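Local coordinates for protein beta-1,4-exocellulase (Thermobifida fusca, PDB 4B4H) that probably hydrolyses the beta-1,4-glycosidic bonds of cellulose as a family 6 cellobiohydrolase, this chain being its catalytic domain, at residues A398-S401 with G402-F405. Numbering follows the deposited sequence. Where two conformers were deposited one is given.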
ATOM      1  N   ALA A 398     -12.008  -3.685  16.511  1.00 10.65           N
ATOM      2  CA  ALA A 398     -11.558  -4.234  15.217  1.00 10.50           C
ATOM      3  C   ALA A 398     -11.167  -5.719  15.308  1.00 10.75           C
ATOM      4  O   ALA A 398     -10.486  -6.124  16.271  1.00 11.25           O
ATOM      5  CB  ALA A 398     -10.362  -3.433  14.725  1.00 10.24           C
ATOM      6  N   PRO A 399     -11.577  -6.546  14.312  1.00 10.92           N
ATOM      7  CA  PRO A 399     -11.181  -7.953  14.301  1.00 11.66           C
ATOM      8  C   PRO A 399      -9.725  -8.150  13.853  1.00 11.44           C
ATOM      9  O   PRO A 399      -9.022  -7.170  13.590  1.00 10.93           O
ATOM     10  CB  PRO A 399     -12.164  -8.583  13.312  1.00 11.44           C
ATOM     11  CG  PRO A 399     -12.506  -7.476  12.356  1.00 11.59           C
ATOM     12  CD  PRO A 399     -12.308  -6.167  13.082  1.00 11.03           C
ATOM     13  N   ILE A 400      -9.262  -9.398  13.816  1.00 11.99           N
ATOM     14  CA  ILE A 400      -7.951  -9.730  13.262  1.00 12.59           C
ATOM     15  C   ILE A 400      -7.825  -9.220  11.823  1.00 12.19           C
ATOM     16  O   ILE A 400      -8.821  -9.134  11.077  1.00 12.47           O
ATOM     17  CB  ILE A 400      -7.674 -11.243  13.411  1.00 13.11           C
ATOM     18  CG1 ILE A 400      -7.068 -11.506  14.799  1.00 13.98           C
ATOM     19  CG2 ILE A 400      -6.778 -11.792  12.304  1.00 13.23           C
ATOM     20  CD1 ILE A 400      -6.878 -12.969  15.136  1.00 14.18           C
ATOM     21  N   SER A 401      -6.601  -8.836  11.465  1.00 11.87           N
ATOM     22  CA  SER A 401      -6.300  -8.312  10.140  0.50 11.85           C
ATOM     23  C   SER A 401      -6.889  -9.210   9.054  1.00 12.03           C
ATOM     24  O   SER A 401      -6.721 -10.431   9.094  1.00 12.01           O
ATOM     25  CB  SER A 401      -4.783  -8.168   9.971  0.50 11.66           C
ATOM     26  OG  SER A 401      -4.429  -7.992   8.609  0.50 10.93           O
ATOM     27  N   GLY A 402      -7.583  -8.596   8.096  1.00 11.76           N
ATOM     28  CA  GLY A 402      -8.227  -9.307   6.996  1.00 11.86           C
ATOM     29  C   GLY A 402      -9.644  -9.784   7.270  1.00 11.62           C
ATOM     30  O   GLY A 402     -10.361 -10.131   6.335  1.00 11.95           O
ATOM     31  N   HIS A 403     -10.040  -9.825   8.546  1.00 12.00           N
ATOM     32  CA  HIS A 403     -11.391 -10.226   8.931  1.00 11.89           C
ATOM     33  C   HIS A 403     -12.323  -9.082   8.681  1.00 11.02           C
ATOM     34  O   HIS A 403     -11.923  -7.935   8.751  1.00 10.44           O
ATOM     35  CB  HIS A 403     -11.430 -10.608  10.405  1.00 12.86           C
ATOM     36  CG  HIS A 403     -10.905 -11.993  10.695  1.00 13.87           C
ATOM     37  ND1 HIS A 403     -11.414 -12.764  11.673  1.00 14.38           N
ATOM     38  CD2 HIS A 403      -9.904 -12.747  10.079  1.00 14.56           C
ATOM     39  CE1 HIS A 403     -10.759 -13.944  11.701  1.00 14.87           C
ATOM     40  NE2 HIS A 403      -9.843 -13.936  10.722  1.00 15.57           N
ATOM     41  N   TRP A 404     -13.579  -9.393   8.397  1.00 10.55           N
ATOM     42  CA  TRP A 404     -14.543  -8.367   8.052  1.00 10.41           C
ATOM     43  C   TRP A 404     -14.815  -7.409   9.192  1.00 10.48           C
ATOM     44  O   TRP A 404     -15.064  -7.837  10.319  1.00 11.38           O
ATOM     45  CB  TRP A 404     -15.839  -8.994   7.561  1.00 10.10           C
ATOM     46  CG  TRP A 404     -16.658  -7.967   6.844  1.00  9.98           C
ATOM     47  CD1 TRP A 404     -17.821  -7.355   7.287  1.00 10.12           C
ATOM     48  CD2 TRP A 404     -16.349  -7.334   5.559  1.00 10.02           C
ATOM     49  NE1 TRP A 404     -18.259  -6.430   6.373  1.00 10.04           N
ATOM     50  CE2 TRP A 404     -17.419  -6.371   5.314  1.00  9.96           C
ATOM     51  CE3 TRP A 404     -15.328  -7.467   4.621  1.00 10.00           C
ATOM     52  CZ2 TRP A 404     -17.460  -5.600   4.166  1.00  9.88           C
ATOM     53  CZ3 TRP A 404     -15.374  -6.685   3.470  1.00 10.13           C
ATOM     54  CH2 TRP A 404     -16.415  -5.776   3.246  1.00 10.02           C
ATOM     55  N   PHE A 405     -14.763  -6.106   8.911  1.00 10.13           N
ATOM     56  CA  PHE A 405     -14.942  -5.070   9.938  1.00  9.89           C
ATOM     57  C   PHE A 405     -16.117  -4.189   9.532  1.00 10.23           C
ATOM     58  O   PHE A 405     -15.941  -3.223   8.785  1.00 10.14           O
ATOM     59  CB  PHE A 405     -13.641  -4.262  10.057  1.00  9.44           C
ATOM     60  CG  PHE A 405     -13.553  -3.349  11.260  1.00  9.27           C
ATOM     61  CD1 PHE A 405     -14.522  -3.321  12.256  1.00  9.23           C
ATOM     62  CD2 PHE A 405     -12.450  -2.508  11.393  1.00  9.07           C
ATOM     63  CE1 PHE A 405     -14.402  -2.464  13.348  1.00  8.95           C
ATOM     64  CE2 PHE A 405     -12.321  -1.653  12.474  1.00  9.12           C
ATOM     65  CZ  PHE A 405     -13.300  -1.625  13.461  1.00  8.93           C
TER
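Ala398 lies against one face of the Phe405 ring. Its CA makes a CH-pi contact there, 3.8 Å from the ring centroid, and its CB reaches CE2 of Phe405 at 3.5 Å. Pro399 comes next and fills the bend between the two arms. Pro399 CD sits over the same face, 3.6 Å from Phe405 CG. Pro399 CG touches Trp404 O. Pro399 CB meets His403 CB at 3.6 Å. Phe405 has CG anti to its own N (chi1 -168°), which turns one face of the ring to Ala398 and Pro399. With an alanine in place of Phe405, Ala398 and Pro399 would probably lose their CH-pi surface and a gap would open beside them. Ile400 starts a type II beta turn that ends at His403. The turn is closed by a hydrogen bond from His403 N to Ile400 O at 2.9 Å (N-H...O 156°). Ile400 CB stands over the centre of the imidazole ring of His403, 4.2 Å from its centroid. Ser401 and Gly402 form the corner; the backbone angles of Gly402 (phi 88°) would jam a CB against Ser401 O. Backbone hydrogen bonds tie Gly402 and His403 to Ser358. Gly402 lies close to Glu357 and Lys353, which are predicted to bind substrate. The turn lies at the end of the long loop between strand 346-350 and helix 406-414. Phe405 stands at the N-cap position of that helix.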